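Long-range contacts in rhamnosidase B (Bacillus sp., PDB 2OKX), which hydrolyses terminal alpha-L-rhamnose residues from alpha-L-rhamnosides, as a glycoside hydrolase of family 78: residues 140-145 with 481-486; 214-219 with 398-403; 220-225 with 313-318; 264-269 with 286-291; 334-339 with 392-397. All coordinates share one frame; numbering follows the deposited sequence.

Interaction 1 of 5, residues 140-145 with 481-486; sequences NSPRMA and GLDNTF
Met144 and Asp483 bring the two backbones within 4.8 Å of each other, CA to CA, where residues 142-145 and 481-484 run 117° apart. One backbone hydrogen bond joins them: Asp483 N donates to Met144 O at 2.9 Å, in the carbonyl plane. A water lies 2.7 Å from both Met144 O and Asp483 OD1. It is placed to donate to either, though further acceptors compete for its two protons.

Asp483 CG lies beside its own backbone N (chi1 -85°). This sets the carboxylate crosswise to the ring of Pro142, with OD2 3.7 Å from Pro142 CB. OD1 also bonds His315 NE2. The extended Met144 lies alongside Leu482 and points the same way, its CG 3.9 Å from Leu482 CD1. Its CE comes within 3.8 Å of Asn484 OD1, while Asn484 ND2 is bonded to Gly467 O and Gly504 O. Next to it in the chain, Ala145 CB sits 3.5 Å from Gly481 O.

With an alanine at Asp483, His315 NE2 and the water would probably each lose an acceptor, and the carboxylate packing on Pro142 CB would go.

The contact joins a loop of the N-terminal region to the concanavalin-like region. Backbone, imidazole and water donors probably offset the cost of burying a carbonyl and a carboxylate at this junction.

Interaction 2 of 5, residues 214-219 with 398-403; sequences VKAPKY and FGSNVW
Beside the contact of Pro217 and Ser400, Phe398 O is gripped by two backbone donors, Asn401 N and Val402 N, each 2.9 Å away. Trp403 N follows with a 3.1 Å bond to Gly399 O. Trp403 is the first residue to leave helical angles, and its carbonyl turns to Pro217. Trp403 O is 3.1 Å from Pro217 CD, which is tight packing of a carbon on a carbonyl oxygen.

The indole carries most of the remaining contact. Its CG is anti to the backbone N (chi1 179°), which turns one face of the indole to the proline. Pro217 CG lies over that face, towards the rim, and comes 3.6 Å from Trp403 CE3. Tyr289 meets the same indole edge-to-face. A leucine in place of Trp403 is likely to strip the flat cover from Pro217 and leave Tyr289 without its ring partner.

Nearer the helix body, Ala216 CB packs on Ser400 CB at 3.5 Å. The Ser400 hydroxyl is bonded back to Asn396 O, one turn earlier.

No hydrogen bond crosses between the segments. Residues 214-219 lead from strand 207-215 into strand 219-223. Helix 397-402 lies between strands 392-393 and 406-410, which pair with those same two strands. Two connections between the same pair of beta-sheets thus pack side by side in this multidomain GH78 enzyme.

Interaction 3 of 5, residues 220-225 with 313-318; sequences AAALDL and SSHFAI
Leu223 and Ser314 exchange two backbone hydrogen bonds, in the antiparallel pairing of two inner strands, 219-223 and 314-320, of a five-stranded sheet. Leu223 N to Ser314 O is 2.8 Å and almost straight at 179°. Ser314 N to Leu223 O is also 2.8 Å, with its donor tilted from the carbonyl plane. Ala221 and Phe316 form the second hydrogen-bonded pair, with Ala221 N to Phe316 O at 2.8 Å and a longer return bond from Phe316 N. Ala220 with Ala317 and Ala222 with His315 are the non-hydrogen-bonded pairs. Both segments belong to the D2 family region. The strand axes pass 4.8 Å apart at 160°.

Ala220, Ala222, His315 and Ala317 share one face. His315 CE1 lies 4.0 Å from Ala222 CB. Both ring nitrogens are bonded, ND1 to Asn396 ND2 and NE2 to Asp483 OD1.

Ala221, Leu223, Ser314 and Phe316 point to the other face. Leu223 is nearly eclipsed (chi1 -18°), which brings its CG close to Ser314 O. Leu225 begins the next helix, capped at its N-terminus by Asp224, and reaches back to the sheet. Its CD1 comes 3.6 Å from Ser314 CB. The Ser314 hydroxyl is also bonded to Arg267 NE. Ser314 OG donates to a water 2.7 Å away, which Leu225 N meets more weakly at 3.1 Å.

Interaction 4 of 5, residues 264-269 with 286-291; sequences TGVRGS and PERYYS
Val266 stands at about a right angle to Tyr290. Its CG2 sits at the edge of the phenol ring, near the ring plane and 4.0 Å from Tyr290 CE1. The contact lays the loop after strand 256-262 against its sheet neighbour, the outer strand 288-294 of the five-stranded antiparallel sheet.

The same methyl meets Arg288, whose CD lies 4.0 Å from Val266 CG2. The arginine chain then bends (chi3 -70°) and turns its guanidinium edge to the phenol. NH1 donates to Tyr290 OH at 3.1 Å, close to the guanidinium plane. A water accepts from NH1 in the same plane. Arg288 also makes a cation-pi contact with Trp281. The bond holds the phenol and guanidinium together beside the valine.

Just before the strand the fit is made by backbone. Pro286 follows a cis peptide, and Gly265 has a positive phi of 84°. A side chain on Gly265 would run into Pro286 O, which lies 3.0 Å from Gly265 CA.

Interaction 5 of 5, residues 334-339 with 392-397; sequences GVPLAT and YTEENV
Val335 and Tyr392 are the closest backbone pair, yet their CA atoms stay 7.2 Å apart. No hydrogen bond joins 334-339 to 392-397, and side chains fill the distance.

The Tyr392 ring carries the contact. A chi1 of 175°, with CG opposite the backbone N, extends the ring toward 334-339. Val335 slides past it in the opposite direction and sets CG1 over the middle of one face, 3.4 Å from the centroid and 9° off the normal. This is a close CH-pi contact. Leu337 crosses at about a right angle, with CD1 3.6 Å from Tyr392 CE1. Pro336 lies at the phenol end, its CG 3.4 Å from Tyr392 OH.

The hydroxyl donates to Glu394 OE2 at 2.7 Å, on the anti side of the carboxylate. Tyr219 OH is a second partner. These two bonds fix the hydroxyl while the apolar groups pack on the ring.

Past the tyrosine, Thr393 OG1 accepts from Glu395 N in an ST turn, and Asn396 caps helix 397-402. Strand 392-393 is the edge of the five-stranded sheet, next to 219-223. Residues 334-339 enter strand 338-340 of the neighbouring eight-stranded sheet. Tyr392 thus packs the edge of one sheet against the residues leading into the other.

Overall arrangement
Interactions 3, 4 and 5 all reach the five-stranded sheet. Interaction 3 is its inner backbone pairing, interaction 4 packs a loop on one outer strand near the surface, and interaction 5 packs on the strand at the other edge. Interaction 1 ties an N-terminal loop to the concanavalin-like region. Interaction 2 packs the two connections between this sheet and the one holding 207-215. Both are buried, but interaction 1 is partly polar, while interaction 2 has no hydrogen bond between its segments and rests on packing. Residues 392-403 run through interactions 5 and 2. His315 lies centrally: it belongs to interaction 3 and meets interaction 1, the helix of interaction 2, and Asn396 of interaction 5.

Interaction 1 of 5, residues 140-145 with 481-486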
# COMPACT_ATOMS: atom_id res chain seq x y z
N ASN A 140 -17.63 -11.42 -9.11
CA ASN A 140 -18.31 -10.78 -8.00
C ASN A 140 -17.50 -10.91 -6.70
O ASN A 140 -18.02 -10.62 -5.62
CB ASN A 140 -19.71 -11.38 -7.78
CG ASN A 140 -19.68 -12.82 -7.31
OD1 ASN A 140 -20.56 -13.26 -6.57
ND2 ASN A 140 -18.67 -13.56 -7.74
N SER A 141 -16.25 -11.34 -6.81
CA SER A 141 -15.41 -11.50 -5.62
C SER A 141 -15.23 -10.15 -4.92
O SER A 141 -15.42 -9.09 -5.52
CB SER A 141 -14.05 -12.11 -6.00
OG SER A 141 -13.27 -11.22 -6.77
N PRO A 142 -14.87 -10.17 -3.62
CA PRO A 142 -14.69 -8.94 -2.85
C PRO A 142 -13.69 -7.91 -3.36
O PRO A 142 -12.63 -8.26 -3.88
CB PRO A 142 -14.29 -9.46 -1.46
CG PRO A 142 -14.87 -10.83 -1.41
CD PRO A 142 -14.58 -11.35 -2.79
N ARG A 143 -14.06 -6.64 -3.21
CA ARG A 143 -13.16 -5.56 -3.58
C ARG A 143 -12.13 -5.70 -2.45
O ARG A 143 -12.50 -5.86 -1.29
CB ARG A 143 -13.88 -4.21 -3.49
CG ARG A 143 -12.98 -3.00 -3.71
CD ARG A 143 -12.45 -2.92 -5.13
NE ARG A 143 -11.37 -1.94 -5.23
CZ ARG A 143 -11.53 -0.62 -5.20
NH1 ARG A 143 -12.74 -0.09 -5.08
NH2 ARG A 143 -10.47 0.18 -5.25
N MET A 144 -10.86 -5.67 -2.80
CA MET A 144 -9.80 -5.84 -1.81
C MET A 144 -9.73 -4.71 -0.79
O MET A 144 -9.72 -4.95 0.42
CB MET A 144 -8.46 -5.98 -2.51
CG MET A 144 -7.32 -6.47 -1.63
SD MET A 144 -5.95 -6.95 -2.68
CE MET A 144 -4.55 -6.89 -1.50
N ALA A 145 -9.67 -3.48 -1.28
CA ALA A 145 -9.59 -2.31 -0.41
C ALA A 145 -9.87 -1.07 -1.25
O ALA A 145 -9.82 -1.13 -2.48
CB ALA A 145 -8.19 -2.21 0.20
N GLY A 481 -10.68 -3.50 6.76
CA GLY A 481 -10.50 -2.57 5.66
C GLY A 481 -9.71 -3.19 4.52
O GLY A 481 -9.49 -2.56 3.48
N LEU A 482 -9.29 -4.43 4.72
CA LEU A 482 -8.50 -5.14 3.72
C LEU A 482 -8.88 -6.61 3.61
O LEU A 482 -8.57 -7.40 4.50
CB LEU A 482 -7.01 -5.05 4.05
CG LEU A 482 -6.05 -5.85 3.18
CD1 LEU A 482 -5.94 -5.19 1.80
CD2 LEU A 482 -4.68 -5.93 3.84
N ASP A 483 -9.56 -6.97 2.53
CA ASP A 483 -9.93 -8.37 2.31
C ASP A 483 -8.69 -9.00 1.70
O ASP A 483 -8.60 -9.21 0.49
CB ASP A 483 -11.11 -8.47 1.35
CG ASP A 483 -12.44 -8.32 2.05
OD1 ASP A 483 -12.73 -7.22 2.57
OD2 ASP A 483 -13.20 -9.31 2.08
N ASN A 484 -7.71 -9.29 2.56
CA ASN A 484 -6.42 -9.87 2.17
C ASN A 484 -6.60 -11.37 1.96
O ASN A 484 -5.96 -12.18 2.62
CB ASN A 484 -5.42 -9.61 3.30
CG ASN A 484 -4.04 -9.32 2.79
OD1 ASN A 484 -3.86 -8.89 1.66
ND2 ASN A 484 -3.04 -9.53 3.65
N THR A 485 -7.45 -11.72 1.00
CA THR A 485 -7.80 -13.11 0.79
C THR A 485 -8.06 -13.57 -0.64
O THR A 485 -8.06 -12.78 -1.58
CB THR A 485 -9.11 -13.41 1.52
OG1 THR A 485 -10.16 -12.68 0.87
CG2 THR A 485 -9.06 -12.95 2.97
N PHE A 486 -8.28 -14.87 -0.75
CA PHE A 486 -8.67 -15.51 -2.00
C PHE A 486 -9.27 -16.86 -1.63
O PHE A 486 -8.98 -17.42 -0.57
CB PHE A 486 -7.50 -15.65 -3.00
CG PHE A 486 -6.55 -16.79 -2.73
CD1 PHE A 486 -5.19 -16.53 -2.51
CD2 PHE A 486 -6.97 -18.12 -2.76
CE1 PHE A 486 -4.28 -17.57 -2.34
CE2 PHE A 486 -6.06 -19.17 -2.59
CZ PHE A 486 -4.72 -18.89 -2.38
O HOH W 1 -12.15 -4.75 1.56

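Interaction 2 of 5, residues 214-219 with 398-403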
# COMPACT_ATOMS: atom_id res chain seq x y z
N VAL A 214 -12.38 -25.55 12.78
CA VAL A 214 -13.19 -24.33 12.81
C VAL A 214 -14.44 -24.36 11.95
O VAL A 214 -14.63 -25.26 11.13
CB VAL A 214 -12.33 -23.12 12.37
CG1 VAL A 214 -11.03 -23.07 13.17
CG2 VAL A 214 -12.02 -23.22 10.88
N LYS A 215 -15.29 -23.36 12.14
CA LYS A 215 -16.52 -23.21 11.37
C LYS A 215 -16.80 -21.74 11.12
O LYS A 215 -16.64 -20.91 12.02
CB LYS A 215 -17.72 -23.80 12.13
CG LYS A 215 -17.72 -25.31 12.25
CD LYS A 215 -18.96 -25.76 13.02
CE LYS A 215 -19.03 -27.28 13.11
NZ LYS A 215 -20.17 -27.72 13.96
N ALA A 216 -17.19 -21.42 9.89
CA ALA A 216 -17.53 -20.06 9.50
C ALA A 216 -19.02 -19.88 9.76
O ALA A 216 -19.73 -20.86 9.99
CB ALA A 216 -17.24 -19.85 8.02
N PRO A 217 -19.51 -18.64 9.74
CA PRO A 217 -20.94 -18.41 9.99
C PRO A 217 -21.77 -19.03 8.86
O PRO A 217 -21.30 -19.13 7.73
CB PRO A 217 -21.05 -16.88 9.99
CG PRO A 217 -19.66 -16.42 10.39
CD PRO A 217 -18.79 -17.36 9.60
N LYS A 218 -23.00 -19.43 9.17
CA LYS A 218 -23.88 -20.03 8.17
C LYS A 218 -23.96 -19.11 6.95
O LYS A 218 -23.95 -19.56 5.81
CB LYS A 218 -25.29 -20.23 8.73
CG LYS A 218 -25.39 -20.99 10.05
CD LYS A 218 -25.01 -22.46 9.90
CE LYS A 218 -25.42 -23.26 11.13
NZ LYS A 218 -24.82 -22.74 12.40
N TYR A 219 -24.04 -17.81 7.22
CA TYR A 219 -24.14 -16.80 6.18
C TYR A 219 -23.06 -15.73 6.37
O TYR A 219 -22.92 -15.17 7.46
CB TYR A 219 -25.53 -16.14 6.23
CG TYR A 219 -25.73 -14.98 5.28
CD1 TYR A 219 -25.86 -15.20 3.90
CD2 TYR A 219 -25.75 -13.67 5.74
CE1 TYR A 219 -26.00 -14.14 3.02
CE2 TYR A 219 -25.89 -12.60 4.86
CZ TYR A 219 -26.01 -12.84 3.50
OH TYR A 219 -26.11 -11.79 2.63
N PHE A 398 -12.75 -13.32 4.37
CA PHE A 398 -12.47 -12.42 5.48
C PHE A 398 -13.49 -12.57 6.61
O PHE A 398 -13.12 -12.81 7.76
CB PHE A 398 -12.44 -10.96 4.99
CG PHE A 398 -12.05 -9.97 6.04
CD1 PHE A 398 -10.72 -9.83 6.44
CD2 PHE A 398 -13.01 -9.17 6.66
CE1 PHE A 398 -10.35 -8.91 7.42
CE2 PHE A 398 -12.66 -8.24 7.64
CZ PHE A 398 -11.32 -8.11 8.03
N GLY A 399 -14.77 -12.42 6.27
CA GLY A 399 -15.80 -12.54 7.29
C GLY A 399 -15.79 -13.88 7.98
O GLY A 399 -16.08 -13.98 9.17
N SER A 400 -15.47 -14.93 7.22
CA SER A 400 -15.42 -16.29 7.74
C SER A 400 -14.23 -16.49 8.69
O SER A 400 -14.20 -17.46 9.45
CB SER A 400 -15.32 -17.29 6.58
OG SER A 400 -16.46 -17.21 5.74
N ASN A 401 -13.26 -15.58 8.63
CA ASN A 401 -12.10 -15.67 9.51
C ASN A 401 -12.25 -14.76 10.73
O ASN A 401 -11.82 -15.12 11.83
CB ASN A 401 -10.82 -15.31 8.75
CG ASN A 401 -10.11 -16.53 8.21
OD1 ASN A 401 -9.48 -17.27 8.97
ND2 ASN A 401 -10.21 -16.75 6.91
N VAL A 402 -12.86 -13.59 10.54
CA VAL A 402 -13.07 -12.66 11.63
C VAL A 402 -14.07 -13.25 12.62
O VAL A 402 -13.91 -13.13 13.83
CB VAL A 402 -13.58 -11.31 11.12
CG1 VAL A 402 -13.98 -10.41 12.29
CG2 VAL A 402 -12.50 -10.64 10.29
N TRP A 403 -15.12 -13.87 12.10
CA TRP A 403 -16.10 -14.49 12.98
C TRP A 403 -16.17 -15.98 12.70
O TRP A 403 -16.69 -16.41 11.67
CB TRP A 403 -17.50 -13.87 12.80
CG TRP A 403 -18.56 -14.50 13.68
CD1 TRP A 403 -18.37 -15.21 14.83
CD2 TRP A 403 -19.98 -14.41 13.50
NE1 TRP A 403 -19.58 -15.57 15.38
CE2 TRP A 403 -20.59 -15.09 14.58
CE3 TRP A 403 -20.80 -13.82 12.53
CZ2 TRP A 403 -21.98 -15.20 14.72
CZ3 TRP A 403 -22.19 -13.92 12.67
CH2 TRP A 403 -22.76 -14.61 13.76

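Interaction 3 of 5, residues 220-225 with 313-318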
# COMPACT_ATOMS: atom_id res chain seq x y z
N ALA A 220 -22.28 -15.47 5.33
CA ALA A 220 -21.23 -14.44 5.38
C ALA A 220 -21.12 -13.84 3.99
O ALA A 220 -20.87 -14.54 3.01
CB ALA A 220 -19.89 -15.06 5.79
N ALA A 221 -21.31 -12.53 3.89
CA ALA A 221 -21.27 -11.87 2.60
C ALA A 221 -20.45 -10.60 2.59
O ALA A 221 -20.36 -9.89 3.59
CB ALA A 221 -22.70 -11.57 2.13
N ALA A 222 -19.84 -10.33 1.44
CA ALA A 222 -19.03 -9.14 1.25
C ALA A 222 -19.81 -8.27 0.27
O ALA A 222 -20.15 -8.71 -0.84
CB ALA A 222 -17.66 -9.51 0.68
N LEU A 223 -20.11 -7.04 0.68
CA LEU A 223 -20.87 -6.11 -0.15
C LEU A 223 -20.10 -4.85 -0.51
O LEU A 223 -19.43 -4.27 0.34
CB LEU A 223 -22.15 -5.68 0.59
CG LEU A 223 -22.69 -6.48 1.77
CD1 LEU A 223 -23.94 -5.78 2.31
CD2 LEU A 223 -23.01 -7.90 1.37
N ASP A 224 -20.18 -4.44 -1.77
CA ASP A 224 -19.53 -3.22 -2.19
C ASP A 224 -20.62 -2.15 -2.17
O ASP A 224 -21.23 -1.83 -3.19
CB ASP A 224 -18.95 -3.37 -3.60
CG ASP A 224 -18.07 -2.20 -3.99
OD1 ASP A 224 -17.22 -2.37 -4.90
OD2 ASP A 224 -18.21 -1.11 -3.39
N LEU A 225 -20.87 -1.62 -0.97
CA LEU A 225 -21.89 -0.61 -0.77
C LEU A 225 -21.58 0.70 -1.49
O LEU A 225 -22.49 1.41 -1.90
CB LEU A 225 -22.07 -0.35 0.73
CG LEU A 225 -22.62 -1.53 1.54
CD1 LEU A 225 -22.66 -1.18 3.02
CD2 LEU A 225 -24.01 -1.89 1.03
N SER A 313 -14.70 -3.66 0.73
CA SER A 313 -15.87 -4.45 1.10
C SER A 313 -16.43 -4.17 2.49
O SER A 313 -15.69 -3.90 3.44
CB SER A 313 -15.54 -5.94 1.00
OG SER A 313 -15.16 -6.29 -0.31
N SER A 314 -17.76 -4.22 2.58
CA SER A 314 -18.48 -4.06 3.84
C SER A 314 -18.92 -5.50 4.11
O SER A 314 -19.22 -6.24 3.17
CB SER A 314 -19.69 -3.14 3.67
OG SER A 314 -19.27 -1.82 3.35
N HIS A 315 -18.94 -5.91 5.38
CA HIS A 315 -19.29 -7.28 5.72
C HIS A 315 -20.55 -7.47 6.54
O HIS A 315 -20.84 -6.69 7.44
CB HIS A 315 -18.10 -7.93 6.43
CG HIS A 315 -16.90 -8.08 5.54
ND1 HIS A 315 -16.68 -9.22 4.79
CD2 HIS A 315 -15.92 -7.22 5.22
CE1 HIS A 315 -15.61 -9.04 4.04
NE2 HIS A 315 -15.13 -7.84 4.27
N PHE A 316 -21.28 -8.54 6.23
CA PHE A 316 -22.53 -8.88 6.90
C PHE A 316 -22.58 -10.40 7.09
O PHE A 316 -22.37 -11.15 6.13
CB PHE A 316 -23.71 -8.44 6.04
CG PHE A 316 -25.05 -8.64 6.70
CD1 PHE A 316 -26.18 -8.88 5.92
CD2 PHE A 316 -25.19 -8.54 8.08
CE1 PHE A 316 -27.44 -9.03 6.52
CE2 PHE A 316 -26.44 -8.69 8.68
CZ PHE A 316 -27.56 -8.93 7.90
N ALA A 317 -22.86 -10.86 8.30
CA ALA A 317 -22.93 -12.29 8.56
C ALA A 317 -24.08 -12.63 9.50
O ALA A 317 -24.51 -11.79 10.28
CB ALA A 317 -21.61 -12.79 9.15
N ILE A 318 -24.56 -13.86 9.41
CA ILE A 318 -25.65 -14.32 10.25
C ILE A 318 -25.43 -15.78 10.61
O ILE A 318 -25.01 -16.57 9.76
CB ILE A 318 -27.01 -14.20 9.54
CG1 ILE A 318 -27.24 -12.76 9.07
CG2 ILE A 318 -28.12 -14.63 10.48
CD1 ILE A 318 -28.52 -12.58 8.26
O HOH W 2 -18.56 -0.86 0.94

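Interaction 4 of 5, residues 264-269 with 286-291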
# COMPACT_ATOMS: atom_id res chain seq x y z
N THR A 264 -16.75 -5.83 10.25
CA THR A 264 -16.17 -4.50 10.19
C THR A 264 -17.06 -3.43 10.83
O THR A 264 -16.85 -2.24 10.62
CB THR A 264 -15.84 -4.11 8.73
OG1 THR A 264 -16.99 -4.34 7.89
CG2 THR A 264 -14.69 -4.95 8.22
N GLY A 265 -18.05 -3.88 11.60
CA GLY A 265 -18.94 -2.96 12.29
C GLY A 265 -20.12 -2.44 11.47
O GLY A 265 -20.25 -2.74 10.29
N VAL A 266 -20.97 -1.65 12.12
CA VAL A 266 -22.14 -1.06 11.48
C VAL A 266 -21.80 0.35 11.01
O VAL A 266 -21.51 1.23 11.83
CB VAL A 266 -23.33 -0.99 12.46
CG1 VAL A 266 -24.53 -0.36 11.77
CG2 VAL A 266 -23.68 -2.38 12.97
N ARG A 267 -21.85 0.56 9.70
CA ARG A 267 -21.53 1.86 9.10
C ARG A 267 -22.39 3.01 9.60
O ARG A 267 -21.88 4.10 9.86
CB ARG A 267 -21.66 1.79 7.58
CG ARG A 267 -20.44 1.25 6.89
CD ARG A 267 -20.61 1.22 5.39
NE ARG A 267 -19.35 0.83 4.77
CZ ARG A 267 -18.29 1.63 4.66
NH1 ARG A 267 -18.34 2.87 5.13
NH2 ARG A 267 -17.18 1.18 4.12
N GLY A 268 -23.69 2.76 9.70
CA GLY A 268 -24.61 3.80 10.13
C GLY A 268 -24.95 3.87 11.60
O GLY A 268 -24.24 3.34 12.44
N SER A 269 -26.07 4.53 11.89
CA SER A 269 -26.54 4.73 13.25
C SER A 269 -27.00 3.48 14.00
O SER A 269 -27.10 3.51 15.23
CB SER A 269 -27.68 5.75 13.26
OG SER A 269 -28.80 5.26 12.54
N PRO A 286 -13.49 -2.82 15.83
CA PRO A 286 -14.73 -2.35 15.19
C PRO A 286 -15.82 -3.41 14.99
O PRO A 286 -16.86 -3.11 14.41
CB PRO A 286 -14.23 -1.81 13.87
CG PRO A 286 -13.21 -2.85 13.49
CD PRO A 286 -12.45 -3.08 14.81
N GLU A 287 -15.59 -4.63 15.45
CA GLU A 287 -16.59 -5.69 15.27
C GLU A 287 -17.82 -5.48 16.14
O GLU A 287 -17.76 -4.85 17.19
CB GLU A 287 -16.00 -7.06 15.61
CG GLU A 287 -14.69 -7.38 14.93
CD GLU A 287 -14.14 -8.72 15.35
OE1 GLU A 287 -12.95 -9.00 15.07
OE2 GLU A 287 -14.89 -9.51 15.96
N ARG A 288 -18.95 -6.02 15.69
CA ARG A 288 -20.18 -5.92 16.46
C ARG A 288 -21.07 -7.11 16.15
O ARG A 288 -21.19 -7.53 15.00
CB ARG A 288 -20.92 -4.62 16.17
CG ARG A 288 -22.16 -4.44 17.04
CD ARG A 288 -22.83 -3.09 16.85
NE ARG A 288 -22.03 -1.99 17.39
CZ ARG A 288 -22.46 -0.73 17.46
NH1 ARG A 288 -23.67 -0.41 17.03
NH2 ARG A 288 -21.67 0.21 17.96
N TYR A 289 -21.69 -7.65 17.20
CA TYR A 289 -22.60 -8.79 17.05
C TYR A 289 -23.88 -8.52 17.84
O TYR A 289 -23.83 -8.03 18.97
CB TYR A 289 -21.94 -10.08 17.57
CG TYR A 289 -20.59 -10.35 16.95
CD1 TYR A 289 -19.44 -9.75 17.46
CD2 TYR A 289 -20.47 -11.16 15.83
CE1 TYR A 289 -18.20 -9.93 16.86
CE2 TYR A 289 -19.23 -11.35 15.21
CZ TYR A 289 -18.10 -10.73 15.73
OH TYR A 289 -16.89 -10.89 15.11
N TYR A 290 -25.01 -8.84 17.24
CA TYR A 290 -26.30 -8.65 17.89
C TYR A 290 -26.95 -10.01 18.13
O TYR A 290 -26.87 -10.89 17.27
CB TYR A 290 -27.26 -7.82 17.03
CG TYR A 290 -26.87 -6.37 16.83
CD1 TYR A 290 -25.88 -6.00 15.92
CD2 TYR A 290 -27.53 -5.36 17.53
CE1 TYR A 290 -25.56 -4.66 15.71
CE2 TYR A 290 -27.22 -4.02 17.33
CZ TYR A 290 -26.23 -3.67 16.42
OH TYR A 290 -25.95 -2.34 16.22
N SER A 291 -27.57 -10.17 19.29
CA SER A 291 -28.25 -11.41 19.63
C SER A 291 -29.75 -11.15 19.47
O SER A 291 -30.28 -10.19 20.04
CB SER A 291 -27.94 -11.81 21.07
OG SER A 291 -28.51 -13.07 21.38
O HOH W 3 -24.69 2.16 17.31

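Interaction 5 of 5, residues 334-339 with 392-397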
# COMPACT_ATOMS: atom_id res chain seq x y z
N GLY A 334 -31.40 -12.61 -7.47
CA GLY A 334 -30.35 -13.52 -7.05
C GLY A 334 -29.71 -13.18 -5.71
O GLY A 334 -29.24 -14.06 -5.00
N VAL A 335 -29.68 -11.89 -5.38
CA VAL A 335 -29.09 -11.43 -4.12
C VAL A 335 -30.22 -11.22 -3.11
O VAL A 335 -31.13 -10.43 -3.35
CB VAL A 335 -28.33 -10.10 -4.33
CG1 VAL A 335 -27.75 -9.62 -3.01
CG2 VAL A 335 -27.24 -10.29 -5.37
N PRO A 336 -30.16 -11.91 -1.96
CA PRO A 336 -31.16 -11.83 -0.90
C PRO A 336 -31.20 -10.53 -0.10
O PRO A 336 -31.85 -10.46 0.94
CB PRO A 336 -30.81 -13.02 -0.02
CG PRO A 336 -29.32 -13.06 -0.11
CD PRO A 336 -29.08 -12.85 -1.60
N LEU A 337 -30.51 -9.51 -0.59
CA LEU A 337 -30.49 -8.22 0.09
C LEU A 337 -30.91 -7.14 -0.88
O LEU A 337 -30.83 -7.30 -2.10
CB LEU A 337 -29.07 -7.89 0.60
CG LEU A 337 -28.35 -8.86 1.53
CD1 LEU A 337 -26.96 -8.34 1.83
CD2 LEU A 337 -29.14 -9.01 2.81
N ALA A 338 -31.37 -6.02 -0.33
CA ALA A 338 -31.77 -4.87 -1.12
C ALA A 338 -31.28 -3.65 -0.37
O ALA A 338 -31.00 -3.72 0.83
CB ALA A 338 -33.29 -4.83 -1.25
N THR A 339 -31.14 -2.53 -1.07
CA THR A 339 -30.71 -1.31 -0.40
C THR A 339 -31.83 -0.29 -0.54
O THR A 339 -32.56 -0.30 -1.52
CB THR A 339 -29.40 -0.76 -0.99
OG1 THR A 339 -29.55 -0.53 -2.39
CG2 THR A 339 -28.26 -1.75 -0.75
N TYR A 392 -21.86 -8.23 -4.99
CA TYR A 392 -22.25 -9.07 -3.87
C TYR A 392 -21.73 -10.50 -3.97
O TYR A 392 -21.73 -11.09 -5.06
CB TYR A 392 -23.78 -9.11 -3.80
CG TYR A 392 -24.35 -10.03 -2.76
CD1 TYR A 392 -24.59 -9.58 -1.46
CD2 TYR A 392 -24.66 -11.36 -3.07
CE1 TYR A 392 -25.13 -10.43 -0.50
CE2 TYR A 392 -25.21 -12.21 -2.11
CZ TYR A 392 -25.44 -11.74 -0.83
OH TYR A 392 -25.99 -12.57 0.12
N THR A 393 -21.30 -11.06 -2.85
CA THR A 393 -20.82 -12.44 -2.82
C THR A 393 -20.93 -13.08 -1.44
O THR A 393 -20.69 -12.42 -0.42
CB THR A 393 -19.36 -12.58 -3.31
OG1 THR A 393 -19.03 -13.98 -3.41
CG2 THR A 393 -18.39 -11.91 -2.33
N GLU A 394 -21.30 -14.35 -1.41
CA GLU A 394 -21.43 -15.10 -0.17
C GLU A 394 -20.18 -15.97 0.05
O GLU A 394 -20.13 -16.77 0.97
CB GLU A 394 -22.70 -15.95 -0.19
CG GLU A 394 -23.95 -15.13 0.15
CD GLU A 394 -25.26 -15.84 -0.18
OE1 GLU A 394 -25.33 -17.08 -0.05
OE2 GLU A 394 -26.22 -15.14 -0.57
N GLU A 395 -19.20 -15.80 -0.83
CA GLU A 395 -17.94 -16.53 -0.72
C GLU A 395 -17.02 -15.48 -0.09
O GLU A 395 -16.27 -14.80 -0.77
CB GLU A 395 -17.46 -16.94 -2.11
CG GLU A 395 -18.51 -17.80 -2.84
CD GLU A 395 -18.08 -18.21 -4.23
OE1 GLU A 395 -18.08 -17.35 -5.14
OE2 GLU A 395 -17.73 -19.40 -4.41
N ASN A 396 -17.13 -15.37 1.23
CA ASN A 396 -16.41 -14.36 2.00
C ASN A 396 -15.37 -14.90 2.98
O ASN A 396 -15.67 -15.19 4.14
CB ASN A 396 -17.47 -13.51 2.74
CG ASN A 396 -16.86 -12.41 3.58
OD1 ASN A 396 -15.68 -12.10 3.47
ND2 ASN A 396 -17.69 -11.81 4.43
N VAL A 397 -14.13 -14.99 2.51
CA VAL A 397 -13.05 -15.51 3.33
C VAL A 397 -12.76 -14.64 4.55
O VAL A 397 -12.55 -15.16 5.64
CB VAL A 397 -11.76 -15.67 2.50
CG1 VAL A 397 -10.62 -16.17 3.40
CG2 VAL A 397 -12.01 -16.67 1.36